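Local coordinates for protein E1 (Kluyveromyces marxianus, PDB 3VX6) that forms the N-terminal domain of Atg7, the E1-like enzyme that activates Atg8 and Atg12 for conjugation in autophagy and cytoplasm-to-vacuole transport, at residues Val199-Phe204 / Lys216-Val221. Residues are numbered along the deposited sequence; the frame is centred on the assembly and turned at random.
Sequences VVFKDF and KNILTV
Val199 and Phe201 lie on strand 198-202 and face Ile218 of helix 215-225. The two backbones come nearest at Val199 and Ile218, whose CA atoms are 8.4 Å apart. This is the first half of a beta-alpha-beta crossover. The chain leaves strand 198-202, forms the helix over one face of the mixed sheet, and returns as the parallel neighbour strand 231-236. The contact is small, burying 125 Å² in total, and wholly apolar.

Ile218 is the helix residue that carries it. Its two arms go to different partners. Ile218 CG2 lies anti to the backbone N and meets Val199 CG1 at 3.9 Å. CG1 stands beside the backbone N (chi1 -59°), anti to the carbonyl carbon, and the extended chain beyond it carries CD1 to the Phe201 ring. There Ile218 CD1 sits over one face as a CH-pi contact, 4.1 Å from the centroid of the Phe201 ring and 24° off the normal. It is displaced toward the root of the ring. The opposite face of that ring lies against Asp203 CA, so the ring is held between Ile218 of the helix and the backbone at Asp203. Ile177 of strand 177-181 also touches Val199, Phe201 and Ile218. Ile233 of strand 231-236 touches Ile218 too, so both strands flanking 198-202 help to enclose the isoleucine.

Within the helix, Lys216 O accepts from both Thr220 N and Thr220 OG1. Thr220 OG1 lies 2.8 Å from Lys216 O and stands above the carbonyl plane, 41° out of it. Asn217 ND2 hydrogen-bonds to Ile120 O and Pro143 O, and Asn217 OD1 accepts from Phe145 N. Across the contact, the shortest approach is Ile218 CD1 to Phe201 CG, 3.7 Å.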
# COMPACT_ATOMS: atom_id res chain seq x y z
N VAL A 199 -8.95 3.48 14.43
CA VAL A 199 -8.91 3.28 13.00
C VAL A 199 -8.93 1.79 12.71
O VAL A 199 -8.19 1.04 13.32
CB VAL A 199 -7.62 3.88 12.41
CG1 VAL A 199 -7.42 3.42 10.96
CG2 VAL A 199 -7.69 5.39 12.50
N VAL A 200 -9.78 1.38 11.78
CA VAL A 200 -9.87 -0.03 11.41
C VAL A 200 -9.22 -0.19 10.04
O VAL A 200 -9.52 0.54 9.10
CB VAL A 200 -11.34 -0.53 11.42
CG1 VAL A 200 -11.89 -0.41 12.81
CG2 VAL A 200 -12.18 0.30 10.48
N PHE A 201 -8.31 -1.16 9.94
CA PHE A 201 -7.56 -1.39 8.72
C PHE A 201 -7.59 -2.85 8.27
O PHE A 201 -7.32 -3.76 9.06
CB PHE A 201 -6.12 -0.93 8.98
CG PHE A 201 -5.13 -1.29 7.91
CD1 PHE A 201 -3.87 -1.77 8.25
CD2 PHE A 201 -5.43 -1.12 6.56
CE1 PHE A 201 -2.93 -2.07 7.28
CE2 PHE A 201 -4.49 -1.42 5.59
CZ PHE A 201 -3.25 -1.89 5.94
N LYS A 202 -7.97 -3.07 7.02
CA LYS A 202 -7.97 -4.42 6.47
C LYS A 202 -6.51 -4.59 6.09
O LYS A 202 -6.06 -4.23 5.00
CB LYS A 202 -8.89 -4.51 5.26
CG LYS A 202 -10.35 -4.70 5.68
CD LYS A 202 -11.35 -4.01 4.75
CE LYS A 202 -12.77 -4.29 5.24
NZ LYS A 202 -13.81 -3.72 4.36
N ASP A 203 -5.76 -5.11 7.05
CA ASP A 203 -4.33 -5.33 6.93
C ASP A 203 -3.85 -6.07 5.68
O ASP A 203 -4.50 -7.00 5.19
CB ASP A 203 -3.87 -6.07 8.18
CG ASP A 203 -2.42 -5.84 8.50
OD1 ASP A 203 -1.96 -6.39 9.51
OD2 ASP A 203 -1.74 -5.10 7.75
N PHE A 204 -2.71 -5.63 5.16
CA PHE A 204 -2.12 -6.25 3.98
C PHE A 204 -1.16 -7.32 4.42
O PHE A 204 -0.36 -7.82 3.64
CB PHE A 204 -1.38 -5.22 3.14
CG PHE A 204 -2.28 -4.26 2.45
CD1 PHE A 204 -3.65 -4.43 2.48
CD2 PHE A 204 -1.75 -3.19 1.76
CE1 PHE A 204 -4.49 -3.55 1.84
CE2 PHE A 204 -2.58 -2.29 1.11
CZ PHE A 204 -3.96 -2.47 1.15
N LYS A 216 2.37 2.47 8.83
CA LYS A 216 3.10 3.66 9.20
C LYS A 216 2.43 4.88 8.66
O LYS A 216 2.43 5.93 9.27
CB LYS A 216 4.51 3.59 8.65
CG LYS A 216 5.43 2.60 9.37
CD LYS A 216 6.83 2.60 8.74
CE LYS A 216 7.74 1.63 9.46
NZ LYS A 216 8.69 1.12 8.41
N ASN A 217 1.90 4.71 7.45
CA ASN A 217 1.16 5.75 6.77
C ASN A 217 0.04 6.19 7.73
O ASN A 217 -0.01 7.35 8.16
CB ASN A 217 0.56 5.18 5.48
CG ASN A 217 1.62 4.62 4.55
OD1 ASN A 217 2.75 4.35 4.97
ND2 ASN A 217 1.27 4.44 3.29
N ILE A 218 -0.83 5.25 8.09
CA ILE A 218 -1.94 5.56 9.00
C ILE A 218 -1.42 6.32 10.21
O ILE A 218 -1.86 7.44 10.51
CB ILE A 218 -2.66 4.27 9.46
CG1 ILE A 218 -3.20 3.52 8.23
CG2 ILE A 218 -3.77 4.63 10.45
CD1 ILE A 218 -3.72 2.12 8.52
N LEU A 219 -0.45 5.73 10.90
CA LEU A 219 0.13 6.37 12.07
C LEU A 219 0.63 7.77 11.78
O LEU A 219 0.25 8.72 12.44
CB LEU A 219 1.28 5.53 12.60
CG LEU A 219 0.77 4.21 13.17
CD1 LEU A 219 1.92 3.26 13.39
CD2 LEU A 219 0.02 4.50 14.45
N THR A 220 1.48 7.90 10.78
CA THR A 220 2.02 9.20 10.45
C THR A 220 0.92 10.23 10.17
O THR A 220 0.97 11.37 10.65
CB THR A 220 2.95 9.08 9.23
OG1 THR A 220 4.05 8.23 9.57
CG2 THR A 220 3.47 10.44 8.81
N VAL A 221 -0.10 9.84 9.42
CA VAL A 221 -1.14 10.80 9.12
C VAL A 221 -2.01 11.10 10.33
O VAL A 221 -2.19 12.25 10.73
CB VAL A 221 -2.02 10.32 7.99
CG1 VAL A 221 -3.14 11.30 7.78
CG2 VAL A 221 -1.18 10.15 6.73